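Local coordinates for protein discoidin-2 (Dictyostelium discoideum, PDB 2VM9) that binds galactose and N-acetylgalactosamine as a calcium-containing homotrimeric lectin and may take part in spore formation and in building the spore coat, at residues Glu220-Asn225 / Thr234-Gly239; Ser44-Ser49 / Arg81-Gln86; Thr89-Arg94 / Ile134-Gln139; Ser7-Ala12 / Arg148-Ala153; Val198-Ile203 / Val251-Asn256. All blocks are in the same frame, centred on the assembly; numbering follows the deposited sequence. Where two conformers were deposited one is given.

Interaction 1: Glu220-Asn225 / Thr234-Gly239; sequences EGKSEN and TFITWG
Glu224 and Thr234 join their side chains across the hairpin of strands 216-224 and 230-237, with Thr234 OG1 donating to Glu224 OE1 at 2.6 Å from above the carboxylate plane. The hydroxyl is available because Thr234 sets OG1 beside its own backbone N (chi1 -61°), on the flank where the glutamate arrives. Lys222 can be followed outward. Its CB rises on the same face as Thr234 and Ile236, CG then meets Ile236 CD1 at 4.0 Å, CD comes to 3.9 Å from that methyl, and CE still lies against it. Beyond CE the straight chain carries NZ past the isoleucine, so a long aliphatic stem with a charged end suits an exposed strand position. At the other end, Glu220 CB touches Ile236 CB and, at 4.1 Å, Trp238 CZ3. Gly221, paired with Phe235, brings its CA within 3.4 Å of Thr234 O. Two hydrogen-bonded pairs, Glu220 with Ile236 and Lys222 with Thr234, flank that non-hydrogen-bonded one. Phe235 turns to the opposite face and packs inside the domain, while Glu220 continues the sheet into a strand of the second subunit. The arrangement is an antiparallel beta hairpin of the H-type lectin domain, ending at Trp238 of the carbohydrate site.

Interaction 2: Ser44-Ser49 / Arg81-Gln86; sequences SRFDGS and RGDHDQ. With CA (calcium ion), chain B; PO4 (phosphate ion), chain G.
Arg81 reaches Ser49 through a fully extended chain, its CG opposite the backbone N (chi1 175°), while Asp83 turns its CG between N and carbonyl carbon (chi1 60°) to meet the guanidinium side-on. In this salt bridge Arg81 NE donates to Asp83 OD1 almost straight at 2.8 Å, from above the carboxylate plane, and NH2 donates to OD2 on its syn side, somewhat out of plane. With Arg81 NH1 held by Gln86 OE1 at 2.9 Å, the guanidinium can hardly rotate. Small Ser49 lays CB over one guanidinium face, 3.4 Å from Arg81 NH2; His84 CD2 covers the opposite face. Phe46 CE1 lies at the edge, 4.0 Å from Arg81 NH2. The phosphate, probably from the crystallisation liquor, accepts from NH1 and NH2 through O2. Nearby, Asp47 OD1 binds calcium at 2.5 Å, with Asn39, Ser40 and four waters. Arg81-Gly82-Asp83 matches a predicted cell-attachment motif, yet here arginine and aspartate bind one another, and the N-H groups turned to the phosphate, with His28, make a site that probably suits an anion.

Interaction 3: Thr89-Arg94 / Ile134-Gln139; sequences TSYKLR and IAIHPQ
Ile136 lays its CD1 methyl over the face of Tyr91, 3.8 Å from the ring centroid and 8° off the normal, a CH-pi contact. Two torsions create it: Tyr91 swings its ring between backbone N and carbonyl carbon (chi1 61°), and Ile136 extends CG1 opposite its own N (chi1 -177°), toward the Tyr91 ring. Leu93 CD2 fills in beside them, 4.1 Å from Ile136 CB. A flat ring and branched aliphatics suit this face, which is turned to the domain interior and meets Ile76 and Trp149. On the reverse face the longer polar chains touch mainly through their carbon stems. In the conformer given, Arg94 lays CD over the His137 ring, and water 5 bridges its NH1 and His137 NE2. Gln139 folds back at chi2, so its amide crosses the stem of Lys92 at a slant, Gln139 OE1 3.8 Å from Lys92 CE, and Gln139 NE2 donates to His137 O at 3.0 Å. That carbonyl also accepts from Lys92 N, the two donors arriving from opposite faces of its plane. Pro138 lacks an N-H but sits in a non-hydrogen-bonded pair with Tyr91, where none is needed. This antiparallel pairing of inner strands belongs to one sheet of the discoidin-type (F5/8 type C) beta-sandwich.

Interaction 4: Ser7-Ala12 / Arg148-Ala153; sequences SVSCLA and RWELYA
Glu150 directs its carboxylate to the chain turn at Cys10-Ala12, where Leu11 N donates to OE2 at 2.7 Å and Ala12 N to OE1 at 2.9 Å. Each oxygen uses its syn lone pair, so the carboxylate receives two successive backbone N-H groups as a fork. OE2 also takes Leu151 N on its anti lone pair, and these three bonds fix the buried group and would probably stabilise its charged form. A bend at chi2 (57°) curls the glutamate back toward its own backbone, which brings OE2 within reach of Leu151 N as well as of the turn. Beside it, Leu11 CB and CG lie along the carboxylate, and Leu11 CD1 crosses to the indole at about a right angle, 3.5 Å from Trp149 NE1, whose N-H makes a weak bond to Ser33.

The backbone supports this arrangement: Val8 and Ala153 form a hydrogen-bonded antiparallel pair, followed by Cys10 N to Leu151 O at 2.9 Å. Strand 8-9 thus adds the start of the chain to a sheet of the F5/8 type C beta-sandwich, along its last strand. Cys10 SG rests 3.8 Å from Ala153 CB, a small apolar pairing suited to the inner face. On the outer face, in the conformer given, Ser9 OG lies beside the Tyr152 ring and shares water 6 with Tyr152 OH. Farther out, Trp149 packs on Ile63 and Ala65, strand 70-79 pairs with the far edge of 148-153, and Ala12 O receives Arg19 of the third subunit.

Interaction 5: Val198-Ile203 / Val251-Asn256; sequences VPIVSI and VAVEFN
Ile200 and Val253 lie side by side in an antiparallel strand pair of the H-type lectin beta-sandwich, where strand 200-211 borders strand 243-254. Four backbone bonds hold the register, two between Ile200 and Val253 and two between Ser202 and Val251, the shortest being Val251 N to Ser202 O at 2.7 Å. The tight part lies round Ile200. Ile200 CG1 stands between backbone N and carbonyl carbon (chi1 63°), 3.8 Å from Phe255 CE2, and a second bend at chi2 lays Ile200 CD1 on Val253 CB at 3.7 Å. Val253 CG1 meanwhile covers part of one phenyl face. On the reverse face, Val201 CG2 meets Ala252 CB at 3.9 Å; the alanine's small methyl suits a place where the CA atoms of Val201 and Ala252 come within 4.2 Å. Pro199 CB continues this side, 3.3 Å from Val253 O. Val166 of the second subunit packs on Ile200 and Ser202, and its Val164 on Phe255, so this face lies at a subunit interface. The loose part comes where the strands end: Val198 is exposed and its side chain turns away. Here direct bonding gives way to water 7, which donates to Val198 O at 3.2 Å and accepts from Phe255 N at 2.7 Å.

Overall arrangement
From the N terminus, interaction 4 opens first and closes last within the beta-sandwich domain, joining 7-12 to 148-153 across 135 residues. Interactions 2 and 3 are nested inside that loop, in series: 44-49 with 81-86 at the calcium end, then 89-94 with 134-139 in the sheet. Interactions 3 and 4 pack directly, Ile136 on Trp149 and Ile134 on Leu151, tying the two sheets together. After the linker, interaction 5 closes a loop of the lectin domain that encloses the hairpin of interaction 1, and Ser223 OG meets Val201 O between them. None of the loops cross. Interactions 1 and 2 lie about 70 Å apart between centres, on opposite sides of the chain's centre.

Interaction 1: Glu220-Asn225 / Thr234-Gly239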
# COMPACT_ATOMS: atom_id res chain seq x y z
N GLU A 220 -20.80 5.91 30.49
CA GLU A 220 -19.95 6.47 29.44
C GLU A 220 -18.62 5.71 29.46
O GLU A 220 -18.19 5.23 30.51
CB GLU A 220 -19.73 7.98 29.65
CG GLU A 220 -18.84 8.66 28.60
CD GLU A 220 -18.82 10.17 28.68
OE1 GLU A 220 -19.31 10.75 29.68
OE2 GLU A 220 -18.32 10.79 27.70
N GLY A 221 -17.99 5.63 28.30
CA GLY A 221 -16.61 5.15 28.20
C GLY A 221 -15.83 6.22 27.46
O GLY A 221 -16.37 6.89 26.55
N LYS A 222 -14.55 6.37 27.84
CA LYS A 222 -13.62 7.26 27.16
C LYS A 222 -12.29 6.51 27.03
O LYS A 222 -11.85 5.85 27.98
CB LYS A 222 -13.36 8.53 27.98
CG LYS A 222 -14.48 9.53 28.01
CD LYS A 222 -14.08 10.76 28.83
CE LYS A 222 -15.30 11.67 28.99
NZ LYS A 222 -14.98 12.87 29.82
N SER A 223 -11.67 6.63 25.86
CA SER A 223 -10.28 6.21 25.71
C SER A 223 -9.39 7.41 26.03
O SER A 223 -9.62 8.52 25.52
CB SER A 223 -10.03 5.69 24.30
OG SER A 223 -10.30 6.70 23.35
N GLU A 224 -8.40 7.21 26.90
CA GLU A 224 -7.56 8.32 27.38
C GLU A 224 -6.14 7.80 27.51
O GLU A 224 -5.91 6.59 27.48
CB GLU A 224 -8.00 8.78 28.78
CG GLU A 224 -9.44 9.03 28.96
CD GLU A 224 -9.71 9.68 30.31
OE1 GLU A 224 -9.46 9.04 31.36
OE2 GLU A 224 -10.14 10.84 30.30
N ASN A 225 -5.20 8.73 27.74
CA ASN A 225 -3.80 8.35 27.99
C ASN A 225 -3.28 7.37 26.94
O ASN A 225 -2.66 6.36 27.26
CB ASN A 225 -3.66 7.78 29.40
CG ASN A 225 -4.13 8.75 30.46
OD1 ASN A 225 -3.90 9.96 30.36
ND2 ASN A 225 -4.82 8.24 31.47
N THR A 234 -11.52 4.52 30.39
CA THR A 234 -12.10 5.01 31.62
C THR A 234 -13.61 4.76 31.52
O THR A 234 -14.25 5.27 30.59
CB THR A 234 -11.79 6.50 31.81
OG1 THR A 234 -10.35 6.68 31.88
CG2 THR A 234 -12.44 7.00 33.11
N PHE A 235 -14.13 3.95 32.44
CA PHE A 235 -15.56 3.64 32.50
C PHE A 235 -16.13 4.61 33.51
O PHE A 235 -15.55 4.81 34.58
CB PHE A 235 -15.79 2.21 32.98
CG PHE A 235 -15.33 1.17 31.99
CD1 PHE A 235 -16.25 0.59 31.13
CD2 PHE A 235 -14.00 0.75 31.94
CE1 PHE A 235 -15.86 -0.39 30.22
CE2 PHE A 235 -13.58 -0.22 31.01
CZ PHE A 235 -14.52 -0.80 30.15
N ILE A 236 -17.27 5.20 33.18
CA ILE A 236 -17.79 6.30 33.98
C ILE A 236 -19.28 6.11 34.24
O ILE A 236 -20.02 5.74 33.32
CB ILE A 236 -17.60 7.61 33.17
CG1 ILE A 236 -16.13 7.81 32.78
CG2 ILE A 236 -18.21 8.80 33.91
CD1 ILE A 236 -15.92 8.86 31.72
N THR A 237 -19.69 6.35 35.48
CA THR A 237 -21.10 6.58 35.75
C THR A 237 -21.22 7.76 36.71
O THR A 237 -20.23 8.27 37.22
CB THR A 237 -21.83 5.28 36.26
OG1 THR A 237 -23.25 5.48 36.21
CG2 THR A 237 -21.40 4.92 37.70
N TRP A 238 -22.45 8.21 36.95
CA TRP A 238 -22.65 9.36 37.83
C TRP A 238 -24.09 9.29 38.30
O TRP A 238 -24.73 8.22 38.18
CB TRP A 238 -22.24 10.70 37.17
CG TRP A 238 -23.02 11.10 35.91
CD1 TRP A 238 -23.95 12.08 35.83
CD2 TRP A 238 -22.90 10.53 34.59
NE1 TRP A 238 -24.44 12.17 34.54
CE2 TRP A 238 -23.81 11.23 33.76
CE3 TRP A 238 -22.12 9.51 34.03
CZ2 TRP A 238 -23.98 10.92 32.40
CZ3 TRP A 238 -22.27 9.20 32.68
CH2 TRP A 238 -23.21 9.91 31.87
N GLY A 239 -24.60 10.36 38.92
CA GLY A 239 -25.82 10.19 39.72
C GLY A 239 -25.65 8.99 40.65
O GLY A 239 -24.55 8.74 41.15

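Interaction 2: Ser44-Ser49 / Arg81-Gln86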
# COMPACT_ATOMS: atom_id res chain seq x y z
N SER A 44 31.93 13.22 -27.95
CA SER A 44 32.90 12.16 -28.25
C SER A 44 32.54 10.77 -27.70
O SER A 44 33.26 9.79 -27.93
CB SER A 44 34.29 12.55 -27.76
OG SER A 44 34.48 12.31 -26.37
N ARG A 45 31.45 10.69 -26.95
CA ARG A 45 31.03 9.42 -26.39
C ARG A 45 29.51 9.43 -26.26
O ARG A 45 28.91 10.49 -26.11
CB ARG A 45 31.68 9.17 -25.02
CG ARG A 45 31.29 10.19 -23.92
CD ARG A 45 32.00 9.86 -22.57
NE ARG A 45 31.82 10.96 -21.63
CZ ARG A 45 30.82 11.02 -20.74
NH1 ARG A 45 29.94 10.04 -20.67
NH2 ARG A 45 30.72 12.07 -19.92
N PHE A 46 28.92 8.25 -26.33
CA PHE A 46 27.47 8.11 -26.24
C PHE A 46 27.12 7.51 -24.88
O PHE A 46 27.47 6.37 -24.59
CB PHE A 46 26.98 7.20 -27.37
CG PHE A 46 25.49 7.11 -27.45
CD1 PHE A 46 24.75 8.24 -27.74
CD2 PHE A 46 24.83 5.90 -27.21
CE1 PHE A 46 23.36 8.19 -27.80
CE2 PHE A 46 23.44 5.85 -27.28
CZ PHE A 46 22.71 6.98 -27.57
N ASP A 47 26.44 8.31 -24.06
CA ASP A 47 26.05 7.86 -22.73
C ASP A 47 24.55 7.51 -22.66
O ASP A 47 24.00 7.29 -21.57
CB ASP A 47 26.43 8.88 -21.66
CG ASP A 47 25.89 10.31 -21.93
OD1 ASP A 47 25.44 10.59 -23.06
OD2 ASP A 47 25.96 11.14 -21.00
N GLY A 48 23.91 7.46 -23.82
CA GLY A 48 22.50 7.12 -23.92
C GLY A 48 21.71 8.24 -24.57
O GLY A 48 22.10 9.41 -24.52
N SER A 49 20.58 7.87 -25.19
CA SER A 49 19.68 8.86 -25.78
C SER A 49 19.01 9.62 -24.65
O SER A 49 18.72 9.07 -23.56
CB SER A 49 18.62 8.15 -26.61
OG SER A 49 17.97 7.14 -25.87
N ARG A 81 12.87 13.80 -28.06
CA ARG A 81 14.22 13.36 -27.70
C ARG A 81 15.17 14.54 -27.61
O ARG A 81 15.21 15.38 -28.52
CB ARG A 81 14.72 12.35 -28.74
CG ARG A 81 16.15 11.92 -28.52
CD ARG A 81 16.53 10.71 -29.40
NE ARG A 81 17.95 10.44 -29.21
CZ ARG A 81 18.63 9.47 -29.79
NH1 ARG A 81 18.01 8.61 -30.61
NH2 ARG A 81 19.94 9.35 -29.54
N GLY A 82 15.98 14.60 -26.55
CA GLY A 82 16.85 15.78 -26.36
C GLY A 82 18.00 15.95 -27.35
O GLY A 82 18.35 17.08 -27.70
N ASP A 83 18.56 14.84 -27.84
CA ASP A 83 19.84 14.86 -28.55
C ASP A 83 19.76 14.53 -30.05
O ASP A 83 20.79 14.52 -30.75
CB ASP A 83 20.83 13.90 -27.87
CG ASP A 83 20.35 12.46 -27.84
OD1 ASP A 83 19.20 12.20 -27.40
OD2 ASP A 83 21.11 11.59 -28.27
N HIS A 84 18.56 14.25 -30.55
CA HIS A 84 18.34 14.02 -32.01
C HIS A 84 16.91 14.39 -32.37
O HIS A 84 16.07 14.47 -31.50
CB HIS A 84 18.64 12.58 -32.41
CG HIS A 84 20.10 12.32 -32.52
ND1 HIS A 84 20.91 13.03 -33.39
CD2 HIS A 84 20.91 11.48 -31.84
CE1 HIS A 84 22.16 12.61 -33.25
NE2 HIS A 84 22.19 11.68 -32.31
N ASP A 85 16.66 14.62 -33.66
CA ASP A 85 15.37 15.11 -34.12
C ASP A 85 14.35 13.97 -34.23
O ASP A 85 13.98 13.56 -35.33
CB ASP A 85 15.53 15.79 -35.49
CG ASP A 85 16.27 17.11 -35.41
OD1 ASP A 85 16.45 17.68 -34.31
OD2 ASP A 85 16.63 17.61 -36.48
N GLN A 86 13.93 13.47 -33.07
CA GLN A 86 12.94 12.39 -33.02
C GLN A 86 11.95 12.77 -31.95
O GLN A 86 12.35 13.26 -30.88
CB GLN A 86 13.60 11.07 -32.61
CG GLN A 86 14.64 10.61 -33.59
CD GLN A 86 15.54 9.52 -33.04
OE1 GLN A 86 15.42 9.09 -31.87
NE2 GLN A 86 16.46 9.07 -33.88
CA CA B . 24.93 12.67 -24.30
P PO4 G . 21.67 6.99 -31.65
O1 PO4 G . 21.46 7.15 -33.15
O2 PO4 G . 20.42 6.98 -30.96
O3 PO4 G . 22.54 8.15 -31.20
O4 PO4 G . 22.49 5.74 -31.41
O HOH W 1 27.68 12.31 -24.40
O HOH W 2 24.08 10.98 -25.81
O HOH W 3 23.27 14.15 -24.92
O HOH W 4 25.66 13.26 -26.61

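Interaction 3: Thr89-Arg94 / Ile134-Gln139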
# COMPACT_ATOMS: atom_id res chain seq x y z
N THR A 89 4.52 12.38 -32.29
CA THR A 89 3.63 13.46 -32.70
C THR A 89 2.18 13.24 -32.26
O THR A 89 1.39 14.19 -32.22
CB THR A 89 3.68 13.66 -34.23
OG1 THR A 89 3.46 12.38 -34.85
CG2 THR A 89 5.03 14.23 -34.68
N SER A 90 1.80 11.99 -31.96
CA SER A 90 0.47 11.72 -31.41
C SER A 90 0.50 10.39 -30.69
O SER A 90 1.32 9.53 -31.03
CB SER A 90 -0.63 11.72 -32.49
OG SER A 90 -0.64 10.54 -33.30
N TYR A 91 -0.38 10.24 -29.72
CA TYR A 91 -0.46 8.96 -29.01
C TYR A 91 -1.86 8.73 -28.43
O TYR A 91 -2.69 9.66 -28.35
CB TYR A 91 0.60 8.91 -27.89
CG TYR A 91 0.43 10.00 -26.82
CD1 TYR A 91 -0.41 9.80 -25.72
CD2 TYR A 91 1.15 11.20 -26.90
CE1 TYR A 91 -0.56 10.79 -24.74
CE2 TYR A 91 1.01 12.19 -25.90
CZ TYR A 91 0.15 11.97 -24.84
OH TYR A 91 0.03 12.92 -23.86
N LYS A 92 -2.09 7.48 -28.05
CA LYS A 92 -3.27 7.07 -27.27
C LYS A 92 -2.81 6.67 -25.87
O LYS A 92 -1.61 6.43 -25.62
CB LYS A 92 -3.96 5.87 -27.94
CG LYS A 92 -4.63 6.19 -29.29
CD LYS A 92 -5.19 4.91 -29.93
CE LYS A 92 -5.76 5.25 -31.30
NZ LYS A 92 -6.56 4.11 -31.86
N LEU A 93 -3.77 6.62 -24.95
CA LEU A 93 -3.49 6.20 -23.58
C LEU A 93 -4.44 5.08 -23.23
O LEU A 93 -5.61 5.09 -23.64
CB LEU A 93 -3.69 7.35 -22.59
CG LEU A 93 -2.69 8.50 -22.59
CD1 LEU A 93 -3.26 9.63 -21.70
CD2 LEU A 93 -1.27 8.02 -22.12
N ARG A 94 -3.92 4.12 -22.48
CA ARG A 94 -4.70 3.02 -21.93
C ARG A 94 -4.43 2.99 -20.44
O ARG A 94 -3.36 3.41 -19.97
CB ARG A 94 -4.26 1.69 -22.54
CG ARG A 94 -4.08 1.69 -24.04
CD ARG A 94 -3.93 0.27 -24.55
NE ARG A 94 -5.19 -0.47 -24.44
CZ ARG A 94 -5.34 -1.65 -23.86
NH1 ARG A 94 -4.31 -2.30 -23.31
NH2 ARG A 94 -6.55 -2.19 -23.85
N ILE A 134 -0.80 2.56 -16.24
CA ILE A 134 -1.21 3.40 -17.36
C ILE A 134 -0.16 3.20 -18.45
O ILE A 134 1.01 2.95 -18.13
CB ILE A 134 -1.34 4.89 -16.90
CG1 ILE A 134 -1.89 5.77 -18.02
CG2 ILE A 134 -0.01 5.43 -16.38
CD1 ILE A 134 -2.38 7.13 -17.51
N ALA A 135 -0.55 3.27 -19.72
CA ALA A 135 0.41 3.02 -20.81
C ALA A 135 0.23 4.11 -21.85
O ALA A 135 -0.91 4.40 -22.25
CB ALA A 135 0.17 1.65 -21.46
N ILE A 136 1.36 4.67 -22.29
CA ILE A 136 1.38 5.56 -23.44
C ILE A 136 1.64 4.73 -24.68
O ILE A 136 2.55 3.88 -24.70
CB ILE A 136 2.41 6.71 -23.24
CG1 ILE A 136 2.37 7.69 -24.43
CG2 ILE A 136 3.85 6.17 -22.97
CD1 ILE A 136 3.07 9.02 -24.15
N HIS A 137 0.80 4.93 -25.70
CA HIS A 137 0.81 4.14 -26.94
C HIS A 137 1.02 5.10 -28.12
O HIS A 137 0.05 5.61 -28.69
CB HIS A 137 -0.53 3.40 -27.07
CG HIS A 137 -0.58 2.12 -26.29
ND1 HIS A 137 -0.34 0.89 -26.87
CD2 HIS A 137 -0.83 1.87 -24.98
CE1 HIS A 137 -0.46 -0.07 -25.95
NE2 HIS A 137 -0.75 0.51 -24.80
N PRO A 138 2.29 5.42 -28.43
CA PRO A 138 2.59 6.30 -29.57
C PRO A 138 1.89 5.82 -30.83
O PRO A 138 1.86 4.61 -31.11
CB PRO A 138 4.11 6.16 -29.72
CG PRO A 138 4.57 5.98 -28.25
CD PRO A 138 3.53 4.98 -27.74
N GLN A 139 1.31 6.77 -31.56
CA GLN A 139 0.64 6.41 -32.81
C GLN A 139 1.40 6.89 -34.04
O GLN A 139 1.45 6.19 -35.03
CB GLN A 139 -0.78 6.99 -32.86
CG GLN A 139 -1.65 6.40 -31.77
CD GLN A 139 -1.84 4.89 -31.91
OE1 GLN A 139 -2.41 4.43 -32.90
NE2 GLN A 139 -1.36 4.12 -30.91
O HOH W 5 -1.57 -1.25 -22.82

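Interaction 4: Ser7-Ala12 / Arg148-Ala153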
# COMPACT_ATOMS: atom_id res chain seq x y z
N SER A 7 0.92 18.66 -7.29
CA SER A 7 0.69 17.31 -7.78
C SER A 7 2.03 16.63 -7.60
O SER A 7 3.04 17.29 -7.37
CB SER A 7 0.20 17.31 -9.24
OG SER A 7 1.18 17.86 -10.09
N VAL A 8 2.05 15.31 -7.70
CA VAL A 8 3.29 14.55 -7.54
C VAL A 8 3.83 14.19 -8.93
O VAL A 8 3.08 13.66 -9.74
CB VAL A 8 2.99 13.24 -6.77
CG1 VAL A 8 4.18 12.25 -6.81
CG2 VAL A 8 2.56 13.57 -5.32
N SER A 9 5.11 14.45 -9.17
CA SER A 9 5.81 14.02 -10.38
C SER A 9 6.25 12.57 -10.14
O SER A 9 7.21 12.33 -9.42
CB SER A 9 7.05 14.92 -10.62
OG SER A 9 6.64 16.27 -10.81
N CYS A 10 5.51 11.62 -10.70
CA CYS A 10 5.68 10.21 -10.35
C CYS A 10 7.06 9.66 -10.71
O CYS A 10 7.68 9.02 -9.88
CB CYS A 10 4.60 9.36 -10.98
SG CYS A 10 2.98 9.73 -10.31
N LEU A 11 7.51 9.88 -11.94
CA LEU A 11 8.80 9.34 -12.37
C LEU A 11 9.95 10.03 -11.62
O LEU A 11 10.91 9.37 -11.22
CB LEU A 11 9.00 9.48 -13.87
CG LEU A 11 7.99 8.83 -14.83
CD1 LEU A 11 8.68 8.74 -16.22
CD2 LEU A 11 7.37 7.52 -14.38
N ALA A 12 9.83 11.34 -11.40
CA ALA A 12 10.90 12.10 -10.73
C ALA A 12 11.11 11.52 -9.33
O ALA A 12 12.23 11.45 -8.85
CB ALA A 12 10.59 13.60 -10.64
N ARG A 148 10.30 11.66 -23.98
CA ARG A 148 10.46 11.81 -22.54
C ARG A 148 9.09 12.21 -22.01
O ARG A 148 8.27 12.73 -22.75
CB ARG A 148 11.51 12.88 -22.21
CG ARG A 148 12.93 12.45 -22.58
CD ARG A 148 13.91 13.64 -22.44
NE ARG A 148 13.68 14.59 -23.54
CZ ARG A 148 14.23 15.80 -23.62
NH1 ARG A 148 15.05 16.24 -22.65
NH2 ARG A 148 13.93 16.61 -24.65
N TRP A 149 8.83 11.93 -20.73
CA TRP A 149 7.50 12.13 -20.19
C TRP A 149 7.50 12.17 -18.67
O TRP A 149 8.50 11.79 -18.02
CB TRP A 149 6.52 11.06 -20.69
CG TRP A 149 6.79 9.66 -20.20
CD1 TRP A 149 8.02 9.07 -19.96
CD2 TRP A 149 5.81 8.67 -19.91
NE1 TRP A 149 7.83 7.76 -19.52
CE2 TRP A 149 6.49 7.49 -19.52
CE3 TRP A 149 4.41 8.65 -19.96
CZ2 TRP A 149 5.80 6.32 -19.15
CZ3 TRP A 149 3.74 7.50 -19.61
CH2 TRP A 149 4.44 6.34 -19.22
N GLU A 150 6.37 12.63 -18.14
CA GLU A 150 6.13 12.58 -16.72
C GLU A 150 4.63 12.38 -16.52
O GLU A 150 3.81 12.76 -17.37
CB GLU A 150 6.61 13.87 -16.04
CG GLU A 150 6.41 13.92 -14.50
CD GLU A 150 7.08 12.75 -13.77
OE1 GLU A 150 8.13 12.98 -13.15
OE2 GLU A 150 6.54 11.63 -13.80
N LEU A 151 4.30 11.73 -15.41
CA LEU A 151 2.92 11.48 -15.04
C LEU A 151 2.71 12.15 -13.72
O LEU A 151 3.51 11.94 -12.80
CB LEU A 151 2.73 9.96 -14.87
CG LEU A 151 2.62 9.17 -16.17
CD1 LEU A 151 2.83 7.70 -15.90
CD2 LEU A 151 1.24 9.44 -16.87
N TYR A 152 1.62 12.93 -13.62
CA TYR A 152 1.33 13.73 -12.41
C TYR A 152 0.11 13.14 -11.71
O TYR A 152 -0.89 12.86 -12.35
CB TYR A 152 1.08 15.20 -12.75
CG TYR A 152 2.29 15.80 -13.39
CD1 TYR A 152 3.31 16.33 -12.61
CD2 TYR A 152 2.43 15.78 -14.78
CE1 TYR A 152 4.45 16.84 -13.17
CE2 TYR A 152 3.58 16.30 -15.38
CZ TYR A 152 4.57 16.85 -14.56
OH TYR A 152 5.71 17.36 -15.08
N ALA A 153 0.24 12.94 -10.40
CA ALA A 153 -0.85 12.31 -9.64
C ALA A 153 -1.17 13.16 -8.41
O ALA A 153 -0.35 13.95 -7.95
CB ALA A 153 -0.45 10.87 -9.20
O HOH W 6 7.86 17.54 -13.41

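Interaction 5: Val198-Ile203 / Val251-Asn256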
# COMPACT_ATOMS: atom_id res chain seq x y z
N VAL A 198 1.69 7.42 18.08
CA VAL A 198 0.49 7.34 18.94
C VAL A 198 -0.76 7.24 18.07
O VAL A 198 -0.99 8.09 17.20
CB VAL A 198 0.40 8.53 19.91
CG1 VAL A 198 -0.83 8.40 20.83
CG2 VAL A 198 1.69 8.64 20.75
N PRO A 199 -1.56 6.18 18.27
CA PRO A 199 -2.78 6.06 17.47
C PRO A 199 -3.96 6.85 18.05
O PRO A 199 -3.86 7.41 19.14
CB PRO A 199 -3.09 4.58 17.55
CG PRO A 199 -2.62 4.21 18.96
CD PRO A 199 -1.39 5.04 19.19
N ILE A 200 -5.06 6.89 17.31
CA ILE A 200 -6.33 7.33 17.89
C ILE A 200 -7.02 6.04 18.35
O ILE A 200 -6.63 4.94 17.91
CB ILE A 200 -7.18 8.14 16.90
CG1 ILE A 200 -7.58 7.29 15.69
CG2 ILE A 200 -6.41 9.41 16.46
CD1 ILE A 200 -8.74 6.26 15.94
N VAL A 201 -7.96 6.14 19.28
CA VAL A 201 -8.63 4.91 19.72
C VAL A 201 -10.12 5.19 19.76
O VAL A 201 -10.60 5.99 20.57
CB VAL A 201 -8.13 4.41 21.11
CG1 VAL A 201 -8.97 3.23 21.59
CG2 VAL A 201 -6.64 4.00 21.08
N SER A 202 -10.84 4.49 18.88
CA SER A 202 -12.29 4.62 18.77
C SER A 202 -12.95 3.47 19.50
O SER A 202 -12.43 2.35 19.50
CB SER A 202 -12.71 4.61 17.31
OG SER A 202 -12.28 5.80 16.69
N ILE A 203 -14.09 3.73 20.13
CA ILE A 203 -14.72 2.69 20.96
C ILE A 203 -16.23 2.62 20.72
O ILE A 203 -16.84 3.58 20.27
CB ILE A 203 -14.41 2.90 22.50
CG1 ILE A 203 -15.05 4.20 23.06
CG2 ILE A 203 -12.89 2.88 22.77
CD1 ILE A 203 -14.86 4.44 24.59
N VAL A 251 -11.12 0.22 18.36
CA VAL A 251 -10.39 0.17 17.09
C VAL A 251 -9.33 1.27 17.20
O VAL A 251 -9.67 2.45 17.29
CB VAL A 251 -11.32 0.39 15.87
CG1 VAL A 251 -10.51 0.40 14.56
CG2 VAL A 251 -12.42 -0.73 15.80
N ALA A 252 -8.06 0.87 17.31
CA ALA A 252 -6.96 1.81 17.40
C ALA A 252 -6.40 1.97 15.99
O ALA A 252 -6.10 0.97 15.33
CB ALA A 252 -5.90 1.28 18.32
N VAL A 253 -6.30 3.22 15.55
CA VAL A 253 -5.90 3.51 14.17
C VAL A 253 -4.67 4.41 14.18
O VAL A 253 -4.66 5.47 14.80
CB VAL A 253 -7.03 4.20 13.35
CG1 VAL A 253 -6.59 4.41 11.90
CG2 VAL A 253 -8.33 3.37 13.40
N GLU A 254 -3.63 3.99 13.45
CA GLU A 254 -2.41 4.79 13.36
C GLU A 254 -2.29 5.34 11.95
O GLU A 254 -2.34 4.57 10.99
CB GLU A 254 -1.18 3.92 13.67
CG GLU A 254 0.10 4.75 13.77
CD GLU A 254 1.37 3.92 13.69
OE1 GLU A 254 1.34 2.80 13.14
OE2 GLU A 254 2.42 4.43 14.14
N PHE A 255 -2.11 6.66 11.84
CA PHE A 255 -2.12 7.32 10.55
C PHE A 255 -0.72 7.66 10.08
O PHE A 255 0.17 7.91 10.89
CB PHE A 255 -2.93 8.62 10.60
CG PHE A 255 -4.38 8.41 10.87
CD1 PHE A 255 -5.22 7.92 9.88
CD2 PHE A 255 -4.91 8.71 12.12
CE1 PHE A 255 -6.57 7.73 10.12
CE2 PHE A 255 -6.27 8.52 12.39
CZ PHE A 255 -7.11 8.04 11.39
N ASN A 256 -0.55 7.63 8.76
CA ASN A 256 0.57 8.28 8.09
C ASN A 256 1.92 7.66 8.45
O ASN A 256 2.96 8.33 8.43
CB ASN A 256 0.57 9.79 8.41
CG ASN A 256 1.22 10.63 7.32
OD1 ASN A 256 1.01 10.38 6.12
ND2 ASN A 256 2.03 11.61 7.72
O HOH W 7 -1.71 8.18 14.07